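PDB 6VAP: thioesterase from Streptomyces sp. WAC02707, which probably clears stalled or unwanted acyl groups from the carrier domains of the borrelidin polyketide synthase by thioester hydrolysis, as other type II thioesterases do. Local coordinates for residues D240-L243 with G244-E248; R18-H21 with P22-Q26; R168-L171 with P172-G176; N78-F81 with P82-A86. One frame throughout, in Å; residues are numbered along the deposited sequence.

Contact 1: D240-L243 with G244-E248; sequences DAIL and GIIAE
Ile246 CG1 lies against the flat peptide carbonyl of Ile242, 3.4 Å from its O, the same oxygen that accepts Ile246 N at 2.8 Å. The flat groups that meet here are peptides, and side-chain carbons lie against the oxygens that take the helical bonds. Leu243 O is shared in the same way: it receives Ala247 N at 2.8 Å and touches Ala247 CB at 3.3 Å. Gly244 N to Asp240 O, at 3.0 Å, and Ile245 N to Ala241 O complete the i to i+4 series.

The side-chain contact runs from Ile242 to Ile246, one turn on. In Ile246, CG1 lies beside the backbone N (chi1 -73°) and the extended chi2 carries CD1 back along the helix to meet Ile242 CG2 at 3.9 Å. Both isoleucines also rest on Phe95 of strand 92-97, while Leu243 faces Val43 and Ala46 of helix 41-47. The exposed Glu248 forms a salt bridge with Arg251. Four successive i to i+4 bonds with an apolar stripe mark regular alpha-helix, here the C-terminal helix 239-250 that covers the central sheet of the alpha/beta-hydrolase fold.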
loop_
_atom_site.group_PDB
_atom_site.type_symbol
_atom_site.label_atom_id
_atom_site.label_comp_id
_atom_site.label_asym_id
_atom_site.label_seq_id
_atom_site.Cartn_x
_atom_site.Cartn_y
_atom_site.Cartn_z
ATOM N N ASP A 240 -7.361 7.109 -13.605
ATOM C CA ASP A 240 -8.423 8.084 -13.373
ATOM C C ASP A 240 -9.603 7.457 -12.632
ATOM O O ASP A 240 -10.180 8.065 -11.719
ATOM C CB ASP A 240 -8.871 8.689 -14.695
ATOM C CG ASP A 240 -8.018 9.877 -15.094
ATOM O OD1 ASP A 240 -7.706 10.717 -14.215
ATOM O OD2 ASP A 240 -7.652 9.971 -16.285
ATOM N N ALA A 241 -9.964 6.227 -12.982
ATOM C CA ALA A 241 -11.061 5.584 -12.257
ATOM C C ALA A 241 -10.706 5.362 -10.781
ATOM O O ALA A 241 -11.523 5.591 -9.879
ATOM C CB ALA A 241 -11.411 4.249 -12.923
ATOM N N ILE A 242 -9.501 4.883 -10.506
ATOM C CA ILE A 242 -9.123 4.664 -9.111
ATOM C C ILE A 242 -9.042 5.982 -8.343
ATOM O O ILE A 242 -9.372 6.051 -7.152
ATOM C CB ILE A 242 -7.799 3.891 -9.053
ATOM C CG1 ILE A 242 -8.012 2.499 -9.672
ATOM C CG2 ILE A 242 -7.319 3.792 -7.610
ATOM C CD1 ILE A 242 -6.768 1.648 -9.686
ATOM N N LEU A 243 -8.568 7.038 -8.998
ATOM C CA LEU A 243 -8.523 8.348 -8.357
ATOM C C LEU A 243 -9.919 8.848 -8.004
ATOM O O LEU A 243 -10.109 9.458 -6.939
ATOM C CB LEU A 243 -7.817 9.354 -9.260
ATOM C CG LEU A 243 -6.400 9.036 -9.659
ATOM C CD1 LEU A 243 -5.909 10.074 -10.708
ATOM C CD2 LEU A 243 -5.483 9.024 -8.456
ATOM N N GLY A 244 -10.898 8.620 -8.888
ATOM C CA GLY A 244 -12.270 8.949 -8.542
ATOM C C GLY A 244 -12.827 8.112 -7.401
ATOM O O GLY A 244 -13.641 8.591 -6.614
ATOM N N ILE A 245 -12.417 6.851 -7.298
ATOM C CA ILE A 245 -12.832 6.022 -6.170
ATOM C C ILE A 245 -12.189 6.531 -4.882
ATOM O O ILE A 245 -12.846 6.665 -3.840
ATOM C CB ILE A 245 -12.468 4.553 -6.451
ATOM C CG1 ILE A 245 -13.513 3.933 -7.398
ATOM C CG2 ILE A 245 -12.408 3.758 -5.177
ATOM C CD1 ILE A 245 -13.051 2.652 -8.074
ATOM N N ILE A 246 -10.885 6.815 -4.936
ATOM C CA ILE A 246 -10.217 7.374 -3.770
ATOM C C ILE A 246 -10.904 8.663 -3.358
ATOM O O ILE A 246 -11.229 8.847 -2.187
ATOM C CB ILE A 246 -8.723 7.589 -4.062
ATOM C CG1 ILE A 246 -7.990 6.246 -4.103
ATOM C CG2 ILE A 246 -8.115 8.518 -3.044
ATOM C CD1 ILE A 246 -6.606 6.354 -4.753
ATOM N N ALA A 247 -11.161 9.561 -4.315
ATOM C CA ALA A 247 -11.736 10.864 -4.001
ATOM C C ALA A 247 -13.115 10.708 -3.390
ATOM O O ALA A 247 -13.472 11.444 -2.465
ATOM C CB ALA A 247 -11.784 11.718 -5.269
ATOM N N GLU A 248 -13.913 9.762 -3.893
ATOM C CA GLU A 248 -15.233 9.539 -3.312
ATOM C C GLU A 248 -15.120 9.174 -1.835
ATOM O O GLU A 248 -15.916 9.634 -1.005
ATOM C CB GLU A 248 -15.965 8.438 -4.083
ATOM C CG GLU A 248 -17.420 8.235 -3.662
ATOM C CD GLU A 248 -18.273 9.472 -3.884
ATOM O OE1 GLU A 248 -18.183 10.072 -4.975
ATOM O OE2 GLU A 248 -19.030 9.844 -2.962
#

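Contact 2: R18-H21 with P22-Q26; sequences RPAH and PTAPQ
His21 and Ala24 close a tight reversal of the chain. Its one hydrogen bond between the segments runs from Ala24 N to His21 O, 3.1 Å long and fairly straight at the hydrogen (158°). The donor does not use a carbonyl lone pair: it sits above the His21 carbonyl plane, 71° out of it. Pro22 and Thr23 occupy the two corner positions, and the pyrrolidine ring of Pro22 restricts the first of them to a backbone torsion that suits the turn.

The apolar contact is small. The methyl of Ala20, just before the turn, meets that of Ala24, its last residue, with Ala20 CB 4.0 Å from Ala24 CB.

Two van der Waals contacts pair carbon with oxygen. Ala24 CB lies 3.2 Å from His21 O. Thr23 contributes through its hydroxyl branch: with chi1 at 41°, OG1 stands between the backbone N and the carbonyl carbon, and it comes 3.7 Å from His21 CB. The imidazole itself swings away from the turn.

Polar links to the surroundings hold the two arms. His21 forms a backbone bond with Pro49. Beyond the turn both polar atoms of the Gln26 amide are bonded, OE1 by His89 N and NE2 to Arg87 O, where the chain enters the sheet. The arrangement is a type I beta turn with proline at its second position, set on the surface in the connection between strands 14-15 and 26-30.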
loop_
_atom_site.group_PDB
_atom_site.type_symbol
_atom_site.label_atom_id
_atom_site.label_comp_id
_atom_site.label_asym_id
_atom_site.label_seq_id
_atom_site.Cartn_x
_atom_site.Cartn_y
_atom_site.Cartn_z
ATOM N N ARG A 18 2.925 17.422 -3.121
ATOM C CA ARG A 18 2.176 18.626 -3.420
ATOM C C ARG A 18 1.640 19.270 -2.145
ATOM O O ARG A 18 1.430 18.592 -1.138
ATOM C CB ARG A 18 1.013 18.300 -4.363
ATOM C CG ARG A 18 1.424 17.750 -5.720
ATOM C CD ARG A 18 1.858 18.834 -6.674
ATOM N NE ARG A 18 2.007 18.332 -8.038
ATOM C CZ ARG A 18 3.134 17.832 -8.539
ATOM N NH1 ARG A 18 4.226 17.759 -7.791
ATOM N NH2 ARG A 18 3.167 17.407 -9.791
ATOM N N PRO A 19 1.409 20.576 -2.172
ATOM C CA PRO A 19 0.787 21.213 -1.004
ATOM C C PRO A 19 -0.674 20.827 -0.889
ATOM O O PRO A 19 -1.356 20.572 -1.886
ATOM C CB PRO A 19 0.931 22.714 -1.274
ATOM C CG PRO A 19 1.795 22.848 -2.520
ATOM C CD PRO A 19 1.716 21.531 -3.254
ATOM N N ALA A 20 -1.166 20.827 0.342
ATOM C CA ALA A 20 -2.540 20.440 0.620
ATOM C C ALA A 20 -3.192 21.480 1.520
ATOM O O ALA A 20 -2.524 22.090 2.367
ATOM C CB ALA A 20 -2.600 19.063 1.272
ATOM N N HIS A 21 -4.496 21.689 1.315
ATOM C CA HIS A 21 -5.251 22.555 2.196
ATOM C C HIS A 21 -5.115 22.062 3.640
ATOM O O HIS A 21 -4.914 20.868 3.898
ATOM C CB HIS A 21 -6.726 22.584 1.787
ATOM C CG HIS A 21 -6.986 23.250 0.470
ATOM N ND1 HIS A 21 -6.188 24.261 -0.020
ATOM C CD2 HIS A 21 -7.960 23.053 -0.452
ATOM C CE1 HIS A 21 -6.668 24.669 -1.183
ATOM N NE2 HIS A 21 -7.734 23.945 -1.474
ATOM N N PRO A 22 -5.198 22.966 4.613
ATOM C CA PRO A 22 -5.257 22.498 6.007
ATOM C C PRO A 22 -6.467 21.638 6.304
ATOM O O PRO A 22 -6.389 20.748 7.160
ATOM C CB PRO A 22 -5.304 23.796 6.817
ATOM C CG PRO A 22 -4.751 24.863 5.882
ATOM C CD PRO A 22 -5.148 24.435 4.506
ATOM N N THR A 23 -7.590 21.881 5.630
ATOM C CA THR A 23 -8.779 21.053 5.804
ATOM C C THR A 23 -8.687 19.707 5.096
ATOM O O THR A 23 -9.587 18.877 5.271
ATOM C CB THR A 23 -10.014 21.798 5.284
ATOM O OG1 THR A 23 -9.679 22.476 4.065
ATOM C CG2 THR A 23 -10.498 22.802 6.310
ATOM N N ALA A 24 -7.628 19.466 4.326
ATOM C CA ALA A 24 -7.625 18.344 3.404
ATOM C C ALA A 24 -7.590 17.025 4.180
ATOM O O ALA A 24 -6.804 16.870 5.121
ATOM C CB ALA A 24 -6.422 18.437 2.448
ATOM N N PRO A 25 -8.365 16.036 3.771
ATOM C CA PRO A 25 -8.148 14.694 4.313
ATOM C C PRO A 25 -6.802 14.181 3.861
ATOM O O PRO A 25 -6.294 14.591 2.814
ATOM C CB PRO A 25 -9.278 13.866 3.700
ATOM C CG PRO A 25 -10.252 14.866 3.150
ATOM C CD PRO A 25 -9.461 16.071 2.793
ATOM N N GLN A 26 -6.257 13.232 4.631
ATOM C CA GLN A 26 -4.940 12.652 4.380
ATOM C C GLN A 26 -5.066 11.283 3.713
ATOM O O GLN A 26 -5.944 10.485 4.052
ATOM C CB GLN A 26 -4.128 12.498 5.668
ATOM C CG GLN A 26 -3.465 13.773 6.147
ATOM C CD GLN A 26 -2.508 13.523 7.294
ATOM O OE1 GLN A 26 -2.530 12.460 7.911
ATOM N NE2 GLN A 26 -1.661 14.499 7.583
#

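Contact 3: R168-L171 with P172-G176; sequences RMAL and PAIRG
Leu171 and Pro172 form the tight part of this helical turn. Leu171 CB lies 3.4 Å from Pro172 CD, a short approach that follows from the peptide link to proline, and CD also lies 3.0 Å from Arg168 O, where an N-H would stand in a regular helix. Just beyond the proline the bonding recovers: Arg175 N reaches Leu171 O at 2.7 Å, almost straight at 174°, and Ile174 N binds Ala170 O at 3.0 Å. Ile174 CG1, anti to its own carbonyl carbon (chi1 -60°), rests on Ala170 O at 3.3 Å, and its CD1 faces the Ala170 methyl. Leu171 is buried against Leu146 and Val147 of helix 143-149. The Arg175 guanidinium is held by the carbonyls of Leu141 and His139.

The other flank is looser. The bond from Ala173 N to Ala170 O is weak, and an ordered water supplements it, giving a hydrogen to Met169 O at 2.6 Å and accepting one from Ala173 N at 3.3 Å. Met169 is exposed on this flank; the outer face of Pro172 is exposed as well, and Arg168, on the side of Asp143 to which it is salt-bridged, is poorly ordered.

Helix 167-182 belongs to the insertion between strands 120-124 and 196-201, where related thioesterases carry a lid over the active site. Because proline offers no N-H, the helix kinks, and water takes over part of the bonding that its first turn loses.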
loop_
_atom_site.group_PDB
_atom_site.type_symbol
_atom_site.label_atom_id
_atom_site.label_comp_id
_atom_site.label_asym_id
_atom_site.label_seq_id
_atom_site.Cartn_x
_atom_site.Cartn_y
_atom_site.Cartn_z
ATOM N N ARG A 168 21.151 -4.165 -10.162
ATOM C CA ARG A 168 21.884 -4.772 -9.055
ATOM C C ARG A 168 21.929 -3.838 -7.852
ATOM O O ARG A 168 21.858 -4.293 -6.706
ATOM C CB ARG A 168 23.298 -5.141 -9.499
ATOM C CG ARG A 168 23.355 -5.827 -10.859
ATOM C CD ARG A 168 24.510 -6.822 -10.939
ATOM N NE ARG A 168 24.373 -7.894 -9.955
ATOM C CZ ARG A 168 25.378 -8.411 -9.254
ATOM N NH1 ARG A 168 26.617 -7.967 -9.424
ATOM N NH2 ARG A 168 25.140 -9.381 -8.379
ATOM N N MET A 169 22.052 -2.533 -8.097
ATOM C CA MET A 169 21.915 -1.560 -7.019
ATOM C C MET A 169 20.541 -1.646 -6.367
ATOM O O MET A 169 20.416 -1.449 -5.154
ATOM C CB MET A 169 22.149 -0.148 -7.557
ATOM C CG MET A 169 23.409 0.518 -7.035
ATOM S SD MET A 169 23.480 2.255 -7.526
ATOM C CE MET A 169 23.621 2.120 -9.288
ATOM N N ALA A 170 19.504 -1.949 -7.146
ATOM C CA ALA A 170 18.139 -2.003 -6.638
ATOM C C ALA A 170 17.722 -3.406 -6.217
ATOM O O ALA A 170 16.739 -3.553 -5.477
ATOM C CB ALA A 170 17.173 -1.488 -7.705
ATOM N N LEU A 171 18.446 -4.437 -6.654
ATOM C CA LEU A 171 18.004 -5.801 -6.383
ATOM C C LEU A 171 17.894 -6.098 -4.897
ATOM O O LEU A 171 16.890 -6.702 -4.484
ATOM C CB LEU A 171 18.946 -6.791 -7.067
ATOM C CG LEU A 171 18.266 -8.004 -7.709
ATOM C CD1 LEU A 171 17.287 -7.591 -8.796
ATOM C CD2 LEU A 171 19.316 -8.955 -8.271
ATOM N N PRO A 172 18.859 -5.725 -4.057
ATOM C CA PRO A 172 18.701 -5.998 -2.619
ATOM C C PRO A 172 17.405 -5.460 -2.053
ATOM O O PRO A 172 16.791 -6.110 -1.200
ATOM C CB PRO A 172 19.932 -5.318 -1.993
ATOM C CG PRO A 172 20.948 -5.283 -3.090
ATOM C CD PRO A 172 20.172 -5.129 -4.375
ATOM N N ALA A 173 16.972 -4.280 -2.506
ATOM C CA ALA A 173 15.712 -3.721 -2.025
ATOM C C ALA A 173 14.513 -4.477 -2.593
ATOM O O ALA A 173 13.529 -4.713 -1.877
ATOM C CB ALA A 173 15.623 -2.241 -2.388
ATOM N N ILE A 174 14.581 -4.879 -3.865
ATOM C CA ILE A 174 13.490 -5.658 -4.449
ATOM C C ILE A 174 13.377 -7.016 -3.763
ATOM O O ILE A 174 12.284 -7.460 -3.409
ATOM C CB ILE A 174 13.703 -5.813 -5.963
ATOM C CG1 ILE A 174 13.750 -4.415 -6.639
ATOM C CG2 ILE A 174 12.620 -6.688 -6.576
ATOM C CD1 ILE A 174 14.232 -4.452 -8.060
ATOM N N ARG A 175 14.503 -7.681 -3.534
ATOM C CA ARG A 175 14.476 -8.979 -2.871
ATOM C C ARG A 175 13.892 -8.848 -1.476
ATOM O O ARG A 175 13.006 -9.613 -1.104
ATOM C CB ARG A 175 15.885 -9.578 -2.828
ATOM C CG ARG A 175 15.943 -10.998 -2.259
ATOM C CD ARG A 175 17.377 -11.464 -2.089
ATOM N NE ARG A 175 18.092 -11.561 -3.367
ATOM C CZ ARG A 175 17.949 -12.558 -4.241
ATOM N NH1 ARG A 175 17.103 -13.558 -3.995
ATOM N NH2 ARG A 175 18.659 -12.561 -5.368
ATOM N N GLY A 176 14.379 -7.883 -0.690
ATOM C CA GLY A 176 13.812 -7.639 0.631
ATOM C C GLY A 176 12.318 -7.363 0.608
ATOM O O GLY A 176 11.583 -7.836 1.473
HETATM O O HOH W 1 18.696 -1.621 -3.265
#

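Contact 4: N78-F81 with P82-A86; sequences NQLF and PVLRA
Phe81 and Arg85 meet through complementary first torsions: Phe81 has CG anti to its backbone N (chi1 -171°), which swings the ring toward the following turn, whereas Arg85 carries CG anti to its carbonyl carbon (chi1 -84°), which sends the chain back to it. Arg85 CG therefore lies over one face of the ring, 3.7 Å from the centroid and 12° off the normal, a CH-pi contact made by the aliphatic part of the arginine. The next methylene follows across the ring, with Arg85 CD 3.5 Å from Phe81 CE2, and the guanidinium passes on beyond it at a slant. The same pair is joined in the backbone, Arg85 N to Phe81 O, at 2.7 Å.

This turn lies on helix 73-87, which packs beside helix 99-113 against the sheet of the alpha/beta-hydrolase fold. The Phe81 ring also makes an edge-to-face contact with Phe111 of that neighbouring helix, and Asn78 OD1 is bonded by Arg110.

On the buried flank Leu80 and Leu84 pack across one another, Leu84 CD1 reaching Leu80 CG at 3.5 Å, and both lean on Leu107. Leu84 N is also bonded to Leu80 O at 3.0 Å, the two leucines sitting one turn apart. The exposed side carries Pro82, whose CD sits 3.0 Å from Asn78 O and replaces the donor expected there, so the helix is kinked. Val83 continues past it, laying CG2 alongside Gln79 O at 3.7 Å while its side chain touches Ile14 of strand 14-15.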
loop_
_atom_site.group_PDB
_atom_site.type_symbol
_atom_site.label_atom_id
_atom_site.label_comp_id
_atom_site.label_asym_id
_atom_site.label_seq_id
_atom_site.Cartn_x
_atom_site.Cartn_y
_atom_site.Cartn_z
ATOM N N ASN A 78 6.073 -1.489 12.099
ATOM C CA ASN A 78 6.476 -1.038 13.415
ATOM C C ASN A 78 7.377 0.177 13.325
ATOM O O ASN A 78 7.277 1.083 14.152
ATOM C CB ASN A 78 7.163 -2.180 14.131
ATOM C CG ASN A 78 6.184 -3.209 14.664
ATOM O OD1 ASN A 78 5.003 -2.926 14.853
ATOM N ND2 ASN A 78 6.685 -4.435 14.907
ATOM N N GLN A 79 8.293 0.205 12.355
ATOM C CA GLN A 79 9.141 1.384 12.166
ATOM C C GLN A 79 8.346 2.554 11.581
ATOM O O GLN A 79 8.584 3.723 11.934
ATOM C CB GLN A 79 10.320 1.033 11.241
ATOM C CG GLN A 79 11.365 0.158 11.887
ATOM C CD GLN A 79 12.660 0.129 11.103
ATOM O OE1 GLN A 79 13.085 1.131 10.544
ATOM N NE2 GLN A 79 13.286 -1.020 11.057
ATOM N N LEU A 80 7.400 2.260 10.683
ATOM C CA LEU A 80 6.709 3.332 9.985
ATOM C C LEU A 80 5.629 3.966 10.847
ATOM O O LEU A 80 5.371 5.165 10.715
ATOM C CB LEU A 80 6.113 2.782 8.695
ATOM C CG LEU A 80 5.195 3.666 7.902
ATOM C CD1 LEU A 80 5.907 4.972 7.498
ATOM C CD2 LEU A 80 4.723 2.891 6.660
ATOM N N PHE A 81 5.014 3.202 11.746
ATOM C CA PHE A 81 3.860 3.727 12.466
ATOM C C PHE A 81 4.194 4.947 13.285
ATOM O O PHE A 81 3.446 5.933 13.172
ATOM C CB PHE A 81 3.240 2.634 13.329
ATOM C CG PHE A 81 1.924 3.036 13.937
ATOM C CD1 PHE A 81 0.881 3.517 13.135
ATOM C CD2 PHE A 81 1.719 2.930 15.299
ATOM C CE1 PHE A 81 -0.311 3.895 13.695
ATOM C CE2 PHE A 81 0.506 3.291 15.852
ATOM C CZ PHE A 81 -0.503 3.781 15.050
ATOM N N PRO A 82 5.233 4.951 14.145
ATOM C CA PRO A 82 5.545 6.164 14.917
ATOM C C PRO A 82 5.769 7.379 14.055
ATOM O O PRO A 82 5.456 8.499 14.475
ATOM C CB PRO A 82 6.823 5.785 15.681
ATOM C CG PRO A 82 6.986 4.304 15.501
ATOM C CD PRO A 82 6.259 3.901 14.316
ATOM N N VAL A 83 6.348 7.197 12.875
ATOM C CA VAL A 83 6.577 8.323 11.979
ATOM C C VAL A 83 5.249 8.847 11.455
ATOM O O VAL A 83 4.984 10.054 11.488
ATOM C CB VAL A 83 7.504 7.911 10.824
ATOM C CG1 VAL A 83 7.799 9.094 9.921
ATOM C CG2 VAL A 83 8.814 7.331 11.405
ATOM N N LEU A 84 4.404 7.949 10.933
ATOM C CA LEU A 84 3.083 8.376 10.483
ATOM C C LEU A 84 2.257 8.929 11.627
ATOM O O LEU A 84 1.468 9.851 11.414
ATOM C CB LEU A 84 2.335 7.225 9.826
ATOM C CG LEU A 84 2.763 6.945 8.389
ATOM C CD1 LEU A 84 2.248 5.573 8.005
ATOM C CD2 LEU A 84 2.228 8.028 7.430
ATOM N N ARG A 85 2.420 8.385 12.836
ATOM C CA ARG A 85 1.715 8.911 14.005
ATOM C C ARG A 85 1.959 10.409 14.189
ATOM O O ARG A 85 1.020 11.175 14.440
ATOM C CB ARG A 85 2.152 8.157 15.257
ATOM C CG ARG A 85 1.418 6.871 15.496
ATOM C CD ARG A 85 1.442 6.491 16.972
ATOM N NE ARG A 85 0.492 7.289 17.734
ATOM C CZ ARG A 85 -0.065 6.894 18.871
ATOM N NH1 ARG A 85 0.245 5.704 19.378
ATOM N NH2 ARG A 85 -0.924 7.689 19.502
ATOM N N ALA A 86 3.218 10.848 14.085
ATOM C CA ALA A 86 3.539 12.259 14.301
ATOM C C ALA A 86 2.964 13.173 13.222
ATOM O O ALA A 86 2.827 14.374 13.453
ATOM C CB ALA A 86 5.058 12.440 14.375
#

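How the contacts relate
Along the chain the order is contact 2, contact 4, contact 3 and contact 1. Contact 2 leads into strand 26-30 of the central sheet, whereas helices 73-87 (contact 4) and 239-250 (contact 1) both pack on that sheet, the centres of the two contacts about 26 Å apart. The centre of contact 2 is about 17 Å from that of contact 1 and about 19 Å from that of contact 4, and it touches neither. Contact 3, on helix 167-182, sits about 31 Å from contact 1, centre to centre, across the middle of the molecule. Contacts 1, 2 and 4 thus surround the sheet, contact 2 as a surface turn, while contact 3 lies in the insertion that probably forms the lid.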